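Local coordinates for vascular protein tyrosine phosphatase 1 (Rattus norvegicus, PDB 3I36) that probably removes phosphate from phosphotyrosine in proteins, through the catalytic domain of a receptor-type transmembrane phosphatase captured here, at residues D258-Q263 with N268-Y273; T253-D258 with Y277-H282; E32-K37 with F295-V300. All coordinates share one frame; numbering follows the deposited sequence.

Contact 1. Residues D258-Q263 with N268-Y273; sequences DRLIYQ and NTVDVY
Q263 and L260 meet the returning chain from one side of their helix, Q263 by a polar bond and L260 by its methyls. The two segments bury 290 Å² between them.

The hydrogen bond runs from D271 N to Q263 OE1, 2.9 Å long with an N-H...O angle of 153°. The donor stands 53° out of the amide carbonyl plane, so it comes from above the carbonyl and not along a lone pair. The Q263 chain is extended beyond CG, which lets its amide span the gap to the strand. Q263 is deposited in two conformers, and this bond belongs to the one described here, so it may be made only part of the time. The bond falls where the strand ends: D271 is the N-cap residue of the next helix, and its OD1 accepts from the backbone N of G274.

Van der Waals contacts back up this bond. Q263 OE1 lies 3.3 Å from V270 CA, and the Q263 CB rests 3.5 Å from the T269 O.

Apolar contacts come from L260. Its CG is anti to the carbonyl carbon (chi1 -77°), which sends the branched end to V270 and V272 although CB does not point there. CD2 meets V272 CG2 at 3.6 Å and V270 CB at 3.8 Å, while CD1 is 3.8 Å from the same V272 CG2.

N268, the first residue past helix 249-267 to leave helical geometry, has positive phi and turns the chain back. Strand 269-270 then pairs antiparallel with strand 26-27, V270 bonding to I26 through the backbone. L260 and V270 both pack on V300 of helix 290-305, and L260 and Q263 also touch I275 of helix 272-280.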
loop_
_atom_site.group_PDB
_atom_site.type_symbol
_atom_site.label_atom_id
_atom_site.label_comp_id
_atom_site.label_asym_id
_atom_site.label_seq_id
_atom_site.Cartn_x
_atom_site.Cartn_y
_atom_site.Cartn_z
ATOM N N ASP A 258 -7.924 -2.539 -4.829
ATOM C CA ASP A 258 -7.586 -3.858 -5.355
ATOM C C ASP A 258 -8.563 -4.884 -4.806
ATOM O O ASP A 258 -9.086 -5.744 -5.532
ATOM C CB ASP A 258 -6.156 -4.235 -4.979
ATOM C CG ASP A 258 -5.773 -5.615 -5.483
ATOM O OD1 ASP A 258 -5.739 -5.819 -6.713
ATOM O OD2 ASP A 258 -5.504 -6.494 -4.644
ATOM N N ARG A 259 -8.809 -4.786 -3.511
ATOM C CA ARG A 259 -9.706 -5.708 -2.852
ATOM C C ARG A 259 -11.136 -5.562 -3.345
ATOM O O ARG A 259 -11.823 -6.558 -3.561
ATOM C CB ARG A 259 -9.621 -5.512 -1.348
ATOM C CG ARG A 259 -8.260 -5.927 -0.808
ATOM C CD ARG A 259 -8.153 -5.662 0.672
ATOM N NE ARG A 259 -9.169 -6.383 1.428
ATOM C CZ ARG A 259 -9.169 -6.500 2.752
ATOM N NH1 ARG A 259 -8.184 -5.964 3.461
ATOM N NH2 ARG A 259 -10.149 -7.154 3.364
ATOM N N LEU A 260 -11.576 -4.320 -3.523
ATOM C CA LEU A 260 -12.919 -4.051 -4.012
ATOM C C LEU A 260 -13.116 -4.628 -5.392
ATOM O O LEU A 260 -14.179 -5.154 -5.705
ATOM C CB LEU A 260 -13.158 -2.550 -4.066
ATOM C CG LEU A 260 -13.436 -1.995 -2.679
ATOM C CD1 LEU A 260 -13.228 -0.498 -2.698
ATOM C CD2 LEU A 260 -14.863 -2.378 -2.272
ATOM N N ILE A 261 -12.101 -4.512 -6.239
ATOM C CA ILE A 261 -12.250 -5.028 -7.596
ATOM C C ILE A 261 -12.445 -6.532 -7.566
ATOM O O ILE A 261 -13.322 -7.068 -8.248
ATOM C CB ILE A 261 -11.056 -4.651 -8.486
ATOM C CG1 ILE A 261 -11.047 -3.127 -8.721
ATOM C CG2 ILE A 261 -11.098 -5.434 -9.794
ATOM C CD1 ILE A 261 -9.750 -2.609 -9.368
ATOM N N TYR A 262 -11.653 -7.227 -6.757
ATOM C CA TYR A 262 -11.854 -8.669 -6.652
ATOM C C TYR A 262 -13.258 -8.991 -6.170
ATOM O O TYR A 262 -13.915 -9.884 -6.693
ATOM C CB TYR A 262 -10.873 -9.279 -5.685
ATOM C CG TYR A 262 -9.523 -9.564 -6.279
ATOM C CD1 TYR A 262 -9.379 -10.472 -7.319
ATOM C CD2 TYR A 262 -8.385 -8.953 -5.773
ATOM C CE1 TYR A 262 -8.139 -10.749 -7.854
ATOM C CE2 TYR A 262 -7.135 -9.228 -6.291
ATOM C CZ TYR A 262 -7.015 -10.127 -7.334
ATOM O OH TYR A 262 -5.769 -10.408 -7.839
ATOM N N GLN A 263 -13.696 -8.262 -5.153
ATOM C CA GLN A 263 -15.013 -8.419 -4.550
ATOM C C GLN A 263 -16.089 -8.278 -5.622
ATOM O O GLN A 263 -17.003 -9.085 -5.741
ATOM C CB GLN A 263 -15.193 -7.296 -3.528
ATOM C CG GLN A 263 -15.659 -7.699 -2.150
ATOM C CD GLN A 263 -15.463 -6.573 -1.140
ATOM O OE1 GLN A 263 -15.751 -5.407 -1.423
ATOM N NE2 GLN A 263 -14.974 -6.919 0.040
ATOM N N ASN A 268 -19.861 -9.775 -6.932
ATOM C CA ASN A 268 -20.840 -8.775 -7.339
ATOM C C ASN A 268 -21.341 -7.966 -6.173
ATOM O O ASN A 268 -22.473 -7.517 -6.167
ATOM C CB ASN A 268 -22.026 -9.433 -8.025
ATOM C CG ASN A 268 -21.610 -10.172 -9.251
ATOM O OD1 ASN A 268 -21.029 -9.592 -10.163
ATOM N ND2 ASN A 268 -21.859 -11.464 -9.269
ATOM N N THR A 269 -20.474 -7.768 -5.189
ATOM C CA THR A 269 -20.863 -7.042 -4.007
ATOM C C THR A 269 -19.670 -6.209 -3.622
ATOM O O THR A 269 -18.550 -6.483 -4.037
ATOM C CB THR A 269 -21.142 -7.976 -2.830
ATOM O OG1 THR A 269 -19.909 -8.599 -2.440
ATOM C CG2 THR A 269 -22.153 -9.028 -3.222
ATOM N N VAL A 270 -19.905 -5.182 -2.826
ATOM C CA VAL A 270 -18.784 -4.442 -2.309
ATOM C C VAL A 270 -19.018 -4.184 -0.849
ATOM O O VAL A 270 -20.149 -4.087 -0.374
ATOM C CB VAL A 270 -18.519 -3.120 -3.072
ATOM C CG1 VAL A 270 -18.509 -3.359 -4.581
ATOM C CG2 VAL A 270 -19.531 -2.079 -2.713
ATOM N N ASP A 271 -17.921 -4.082 -0.135
ATOM C CA ASP A 271 -17.987 -3.706 1.250
ATOM C C ASP A 271 -16.747 -2.873 1.502
ATOM O O ASP A 271 -15.728 -3.363 1.990
ATOM C CB ASP A 271 -18.025 -4.933 2.150
ATOM C CG ASP A 271 -18.330 -4.572 3.588
ATOM O OD1 ASP A 271 -18.417 -3.357 3.892
ATOM O OD2 ASP A 271 -18.486 -5.495 4.401
ATOM N N VAL A 272 -16.846 -1.602 1.150
ATOM C CA VAL A 272 -15.720 -0.709 1.286
ATOM C C VAL A 272 -15.464 -0.556 2.773
ATOM O O VAL A 272 -14.330 -0.567 3.227
ATOM C CB VAL A 272 -16.052 0.654 0.690
ATOM C CG1 VAL A 272 -14.892 1.639 0.914
ATOM C CG2 VAL A 272 -16.374 0.503 -0.801
ATOM N N TYR A 273 -16.548 -0.399 3.520
ATOM C CA TYR A 273 -16.447 -0.222 4.952
ATOM C C TYR A 273 -15.690 -1.403 5.559
ATOM O O TYR A 273 -14.765 -1.217 6.335
ATOM C CB TYR A 273 -17.832 -0.105 5.568
ATOM C CG TYR A 273 -17.781 0.147 7.054
ATOM C CD1 TYR A 273 -17.782 1.440 7.555
ATOM C CD2 TYR A 273 -17.720 -0.906 7.949
ATOM C CE1 TYR A 273 -17.731 1.678 8.906
ATOM C CE2 TYR A 273 -17.670 -0.682 9.309
ATOM C CZ TYR A 273 -17.674 0.612 9.778
ATOM O OH TYR A 273 -17.625 0.844 11.128
#

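Contact 2. Residues T253-D258 with Y277-H282; sequences TFIAID and YDLRMH
A256 and L279 mark the closest backbone approach, their CA atoms 7.9 Å apart, a separation that leaves room for side chains between helix 249-267 and helix 272-280. L279 fills it from one side, forking over two consecutive residues of the other helix. Its CD2 touches I255 CG2 at 3.7 Å, and its CD1 sits 4.1 Å from A256 CB. With L279 CG anti to the carbonyl carbon (chi1 -62°), the fork reaches across to both partners, its chain oblique to that of I255. The small A256 also accepts L296 of helix 290-305, while M286 packs on L279.

Beyond L279, H282 ND1 donates to D278 O over 2.7 Å, an almost straight bond (176°) with the oxygen in the imidazole plane. This holds the ring against the backbone of D278, one turn back in the chain.

The helix bearing I255 follows the phosphatase signature loop; the I255 side chain lies about 8 Å from G247, probably a substrate-binding residue. The closest approaches are all between methyl groups of buried residues, implying cohesion by apolar burial (114 Å²) between these segments; the directional tie comes from R259, one residue past 253-258, which pairs with D278.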
loop_
_atom_site.group_PDB
_atom_site.type_symbol
_atom_site.label_atom_id
_atom_site.label_comp_id
_atom_site.label_asym_id
_atom_site.label_seq_id
_atom_site.Cartn_x
_atom_site.Cartn_y
_atom_site.Cartn_z
ATOM N N THR A 253 -5.743 3.250 0.147
ATOM C CA THR A 253 -6.683 3.441 -0.943
ATOM C C THR A 253 -6.400 2.435 -2.051
ATOM O O THR A 253 -7.299 1.761 -2.535
ATOM C CB THR A 253 -6.617 4.886 -1.466
ATOM O OG1 THR A 253 -6.916 5.775 -0.387
ATOM C CG2 THR A 253 -7.622 5.115 -2.588
ATOM N N PHE A 254 -5.140 2.312 -2.426
ATOM C CA PHE A 254 -4.782 1.379 -3.471
ATOM C C PHE A 254 -5.146 -0.052 -3.062
ATOM O O PHE A 254 -5.734 -0.816 -3.835
ATOM C CB PHE A 254 -3.298 1.460 -3.752
ATOM C CG PHE A 254 -2.835 0.433 -4.732
ATOM C CD1 PHE A 254 -2.910 0.686 -6.089
ATOM C CD2 PHE A 254 -2.377 -0.788 -4.302
ATOM C CE1 PHE A 254 -2.510 -0.249 -7.003
ATOM C CE2 PHE A 254 -1.976 -1.745 -5.219
ATOM C CZ PHE A 254 -2.040 -1.460 -6.578
ATOM N N ILE A 255 -4.793 -0.422 -1.841
ATOM C CA ILE A 255 -5.071 -1.781 -1.402
ATOM C C ILE A 255 -6.571 -2.028 -1.396
ATOM O O ILE A 255 -7.057 -3.073 -1.861
ATOM C CB ILE A 255 -4.494 -2.052 -0.020
ATOM C CG1 ILE A 255 -2.963 -2.107 -0.103
ATOM C CG2 ILE A 255 -5.073 -3.368 0.540
ATOM C CD1 ILE A 255 -2.314 -2.273 1.243
ATOM N N ALA A 256 -7.317 -1.050 -0.900
ATOM C CA ALA A 256 -8.770 -1.200 -0.847
ATOM C C ALA A 256 -9.333 -1.337 -2.251
ATOM O O ALA A 256 -10.210 -2.156 -2.494
ATOM C CB ALA A 256 -9.412 -0.012 -0.130
ATOM N N ILE A 257 -8.829 -0.541 -3.189
ATOM C CA ILE A 257 -9.345 -0.611 -4.548
ATOM C C ILE A 257 -9.099 -2.009 -5.105
ATOM O O ILE A 257 -9.948 -2.607 -5.767
ATOM C CB ILE A 257 -8.598 0.373 -5.448
ATOM C CG1 ILE A 257 -9.044 1.802 -5.152
ATOM C CG2 ILE A 257 -8.815 0.029 -6.916
ATOM C CD1 ILE A 257 -8.155 2.841 -5.830
ATOM N N ASP A 258 -7.924 -2.539 -4.829
ATOM C CA ASP A 258 -7.586 -3.858 -5.355
ATOM C C ASP A 258 -8.563 -4.884 -4.806
ATOM O O ASP A 258 -9.086 -5.744 -5.532
ATOM C CB ASP A 258 -6.156 -4.235 -4.979
ATOM C CG ASP A 258 -5.773 -5.615 -5.483
ATOM O OD1 ASP A 258 -5.739 -5.819 -6.713
ATOM O OD2 ASP A 258 -5.504 -6.494 -4.644
ATOM N N TYR A 277 -12.165 -1.153 7.313
ATOM C CA TYR A 277 -12.142 -1.635 8.688
ATOM C C TYR A 277 -11.006 -2.637 8.881
ATOM O O TYR A 277 -10.168 -2.514 9.790
ATOM C CB TYR A 277 -13.467 -2.302 9.010
ATOM C CG TYR A 277 -13.632 -2.591 10.472
ATOM C CD1 TYR A 277 -14.483 -1.818 11.254
ATOM C CD2 TYR A 277 -12.946 -3.640 11.075
ATOM C CE1 TYR A 277 -14.640 -2.079 12.599
ATOM C CE2 TYR A 277 -13.099 -3.907 12.424
ATOM C CZ TYR A 277 -13.950 -3.119 13.175
ATOM O OH TYR A 277 -14.103 -3.368 14.514
ATOM N N ASP A 278 -10.986 -3.634 8.017
ATOM C CA ASP A 278 -9.932 -4.632 8.026
ATOM C C ASP A 278 -8.546 -3.981 7.907
ATOM O O ASP A 278 -7.634 -4.298 8.662
ATOM C CB ASP A 278 -10.151 -5.588 6.865
ATOM C CG ASP A 278 -9.221 -6.768 6.906
ATOM O OD1 ASP A 278 -8.930 -7.275 8.009
ATOM O OD2 ASP A 278 -8.814 -7.198 5.820
ATOM N N LEU A 279 -8.391 -3.065 6.965
ATOM C CA LEU A 279 -7.116 -2.368 6.837
ATOM C C LEU A 279 -6.738 -1.688 8.140
ATOM O O LEU A 279 -5.601 -1.806 8.594
ATOM C CB LEU A 279 -7.146 -1.361 5.693
ATOM C CG LEU A 279 -7.390 -1.991 4.317
ATOM C CD1 LEU A 279 -7.346 -0.891 3.266
ATOM C CD2 LEU A 279 -6.367 -3.083 4.024
ATOM N N ARG A 280 -7.691 -0.989 8.747
ATOM C CA ARG A 280 -7.425 -0.296 10.006
ATOM C C ARG A 280 -7.053 -1.242 11.144
ATOM O O ARG A 280 -6.352 -0.847 12.069
ATOM C CB ARG A 280 -8.632 0.515 10.447
ATOM C CG ARG A 280 -8.951 1.683 9.545
ATOM C CD ARG A 280 -7.976 2.835 9.731
ATOM N NE ARG A 280 -8.355 3.857 8.774
ATOM C CZ ARG A 280 -9.335 4.726 8.971
ATOM N NH1 ARG A 280 -10.000 4.731 10.124
ATOM N NH2 ARG A 280 -9.650 5.593 8.011
ATOM N N MET A 281 -7.533 -2.475 11.085
ATOM C CA MET A 281 -7.163 -3.472 12.079
ATOM C C MET A 281 -5.736 -3.945 11.858
ATOM O O MET A 281 -5.198 -4.712 12.662
ATOM C CB MET A 281 -8.121 -4.666 12.033
ATOM C CG MET A 281 -9.492 -4.364 12.588
ATOM S SD MET A 281 -9.362 -3.907 14.319
ATOM C CE MET A 281 -8.591 -5.379 14.997
ATOM N N HIS A 282 -5.119 -3.508 10.764
ATOM C CA HIS A 282 -3.754 -3.947 10.458
ATOM C C HIS A 282 -2.720 -2.837 10.480
ATOM O O HIS A 282 -1.537 -3.086 10.657
ATOM C CB HIS A 282 -3.728 -4.688 9.130
ATOM C CG HIS A 282 -4.365 -6.030 9.213
ATOM N ND1 HIS A 282 -5.724 -6.217 9.089
ATOM C CD2 HIS A 282 -3.838 -7.248 9.481
ATOM C CE1 HIS A 282 -6.004 -7.496 9.242
ATOM N NE2 HIS A 282 -4.880 -8.144 9.483
#

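Contact 3. Residues E32-K37 with F295-V300; sequences EAYFKK and FLNQCV
Q298 uses both ends of its amide: NE2 bonds D302 OD1 one turn on, and OE1 lies 3.4 Å from F35 CZ, with ring and amide planes 71° apart. A bend at chi2 brings the amide there. The two helices run nearly antiparallel (153°), their local axes 10.6 Å apart.

F35 carries the contact. Its CG lies anti to the backbone N (chi1 -179°), aiming the ring at the facing helix. CE1 comes within 3.6 Å of N297 C, which sits at the ring edge, and within 3.8 Å of N297 CB. The Y34 ring turns an edge to the N297 side chain, whose amide orientation is doubtful, while its OH is bonded to E49.

On the other side of the helix, L296 and C299 pack on I257 of helix 249-267. Replacing F35 with an alanine would probably open a gap beside N297 and Q298 and leave F46 without its edge-to-face partner.

The F35 ring thus packs by its edge on the N297 backbone and obliquely on the Q298 amide oxygen, so mainly van der Waals contact, with at most a weakly polar element, joins the N-terminal helix 28-53 to the C-terminal helix 290-305 here.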
loop_
_atom_site.group_PDB
_atom_site.type_symbol
_atom_site.label_atom_id
_atom_site.label_comp_id
_atom_site.label_asym_id
_atom_site.label_seq_id
_atom_site.Cartn_x
_atom_site.Cartn_y
_atom_site.Cartn_z
ATOM N N GLU A 32 -25.038 1.922 -7.122
ATOM C CA GLU A 32 -25.186 3.298 -7.575
ATOM C C GLU A 32 -26.185 4.074 -6.721
ATOM O O GLU A 32 -25.946 5.232 -6.380
ATOM C CB GLU A 32 -25.541 3.395 -9.059
ATOM C CG GLU A 32 -25.669 4.850 -9.516
ATOM C CD GLU A 32 -25.243 5.073 -10.953
ATOM O OE1 GLU A 32 -24.707 4.136 -11.582
ATOM O OE2 GLU A 32 -25.443 6.200 -11.451
ATOM N N ALA A 33 -27.294 3.433 -6.368
ATOM C CA ALA A 33 -28.306 4.082 -5.546
ATOM C C ALA A 33 -27.733 4.341 -4.167
ATOM O O ALA A 33 -27.992 5.380 -3.562
ATOM C CB ALA A 33 -29.542 3.217 -5.441
ATOM N N TYR A 34 -26.967 3.376 -3.672
ATOM C CA TYR A 34 -26.340 3.493 -2.373
ATOM C C TYR A 34 -25.394 4.692 -2.376
ATOM O O TYR A 34 -25.388 5.509 -1.448
ATOM C CB TYR A 34 -25.591 2.198 -2.039
ATOM C CG TYR A 34 -24.436 2.401 -1.109
ATOM C CD1 TYR A 34 -24.609 2.353 0.272
ATOM C CD2 TYR A 34 -23.165 2.648 -1.604
ATOM C CE1 TYR A 34 -23.537 2.550 1.131
ATOM C CE2 TYR A 34 -22.105 2.856 -0.761
ATOM C CZ TYR A 34 -22.294 2.798 0.606
ATOM O OH TYR A 34 -21.224 2.991 1.437
ATOM N N PHE A 35 -24.613 4.800 -3.446
ATOM C CA PHE A 35 -23.630 5.867 -3.583
ATOM C C PHE A 35 -24.304 7.237 -3.592
ATOM O O PHE A 35 -23.859 8.167 -2.914
ATOM C CB PHE A 35 -22.831 5.671 -4.870
ATOM C CG PHE A 35 -21.770 6.700 -5.085
ATOM C CD1 PHE A 35 -20.452 6.417 -4.793
ATOM C CD2 PHE A 35 -22.091 7.946 -5.593
ATOM C CE1 PHE A 35 -19.471 7.367 -4.993
ATOM C CE2 PHE A 35 -21.115 8.895 -5.798
ATOM C CZ PHE A 35 -19.810 8.610 -5.496
ATOM N N LYS A 36 -25.370 7.362 -4.375
ATOM C CA LYS A 36 -26.119 8.611 -4.443
ATOM C C LYS A 36 -26.652 8.961 -3.063
ATOM O O LYS A 36 -26.599 10.110 -2.644
ATOM C CB LYS A 36 -27.278 8.498 -5.437
ATOM N N LYS A 37 -27.169 7.953 -2.365
ATOM C CA LYS A 37 -27.688 8.131 -1.021
ATOM C C LYS A 37 -26.597 8.664 -0.097
ATOM O O LYS A 37 -26.812 9.600 0.672
ATOM C CB LYS A 37 -28.200 6.795 -0.502
ATOM C CG LYS A 37 -28.890 6.845 0.837
ATOM C CD LYS A 37 -29.353 5.449 1.228
ATOM C CE LYS A 37 -30.191 4.824 0.124
ATOM N NZ LYS A 37 -30.359 3.352 0.318
ATOM N N PHE A 295 -13.328 8.606 -2.619
ATOM C CA PHE A 295 -12.646 8.196 -3.845
ATOM C C PHE A 295 -12.780 6.699 -4.069
ATOM O O PHE A 295 -12.959 6.250 -5.205
ATOM C CB PHE A 295 -11.175 8.614 -3.790
ATOM C CG PHE A 295 -10.379 8.249 -5.014
ATOM C CD1 PHE A 295 -10.441 9.031 -6.164
ATOM C CD2 PHE A 295 -9.547 7.146 -5.004
ATOM C CE1 PHE A 295 -9.687 8.705 -7.280
ATOM C CE2 PHE A 295 -8.802 6.809 -6.109
ATOM C CZ PHE A 295 -8.868 7.586 -7.254
ATOM N N LEU A 296 -12.702 5.913 -2.993
ATOM C CA LEU A 296 -12.853 4.461 -3.122
ATOM C C LEU A 296 -14.223 4.146 -3.626
ATOM O O LEU A 296 -14.424 3.305 -4.500
ATOM C CB LEU A 296 -12.740 3.781 -1.768
ATOM C CG LEU A 296 -11.346 3.550 -1.266
ATOM C CD1 LEU A 296 -11.443 2.810 0.053
ATOM C CD2 LEU A 296 -10.606 2.744 -2.323
ATOM N N ASN A 297 -15.192 4.822 -3.037
ATOM C CA ASN A 297 -16.548 4.597 -3.455
ATOM C C ASN A 297 -16.708 5.047 -4.892
ATOM O O ASN A 297 -17.408 4.407 -5.667
ATOM C CB ASN A 297 -17.490 5.299 -2.503
ATOM C CG ASN A 297 -17.602 4.560 -1.202
ATOM O OD1 ASN A 297 -16.845 4.807 -0.254
ATOM N ND2 ASN A 297 -18.520 3.610 -1.160
ATOM N N GLN A 298 -16.042 6.140 -5.251
ATOM C CA GLN A 298 -16.067 6.580 -6.646
ATOM C C GLN A 298 -15.483 5.498 -7.555
ATOM O O GLN A 298 -15.998 5.221 -8.647
ATOM C CB GLN A 298 -15.283 7.878 -6.824
ATOM C CG GLN A 298 -15.473 8.492 -8.215
ATOM C CD GLN A 298 -16.907 8.916 -8.442
ATOM O OE1 GLN A 298 -17.442 9.722 -7.680
ATOM N NE2 GLN A 298 -17.541 8.373 -9.487
ATOM N N CYS A 299 -14.393 4.891 -7.100
ATOM C CA CYS A 299 -13.769 3.803 -7.839
ATOM C C CYS A 299 -14.773 2.695 -8.100
ATOM O O CYS A 299 -14.947 2.264 -9.235
ATOM C CB CYS A 299 -12.556 3.261 -7.081
ATOM S SG CYS A 299 -11.146 4.341 -7.183
ATOM N N VAL A 300 -15.441 2.250 -7.042
ATOM C CA VAL A 300 -16.455 1.221 -7.167
ATOM C C VAL A 300 -17.521 1.634 -8.159
ATOM O O VAL A 300 -17.923 0.846 -9.011
ATOM C CB VAL A 300 -17.127 0.908 -5.815
ATOM C CG1 VAL A 300 -18.276 -0.063 -6.011
ATOM C CG2 VAL A 300 -16.105 0.345 -4.842
#

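From the N terminus, residues 32-37 come first, and contact 3 closes only when helix 290-305 returns to them, a loop with 257 residues between its ends. Within that span contact 2 opens at 253-258, and contact 1 starts at the shared D258. Contact 1 closes first, at 268-273 after four intervening residues, and contact 2 next, at 277-282. The three are therefore concentric and none cross. A salt bridge from R259 NH1 to D278 OD2 (2.7 Å) joins contacts 1 and 2, while V270 CG1 against V300 CG1 (3.6 Å) joins contacts 1 and 3. Together they tie helices 28-53, 249-267, 272-280 and 290-305 into the helical side of the phosphatase domain.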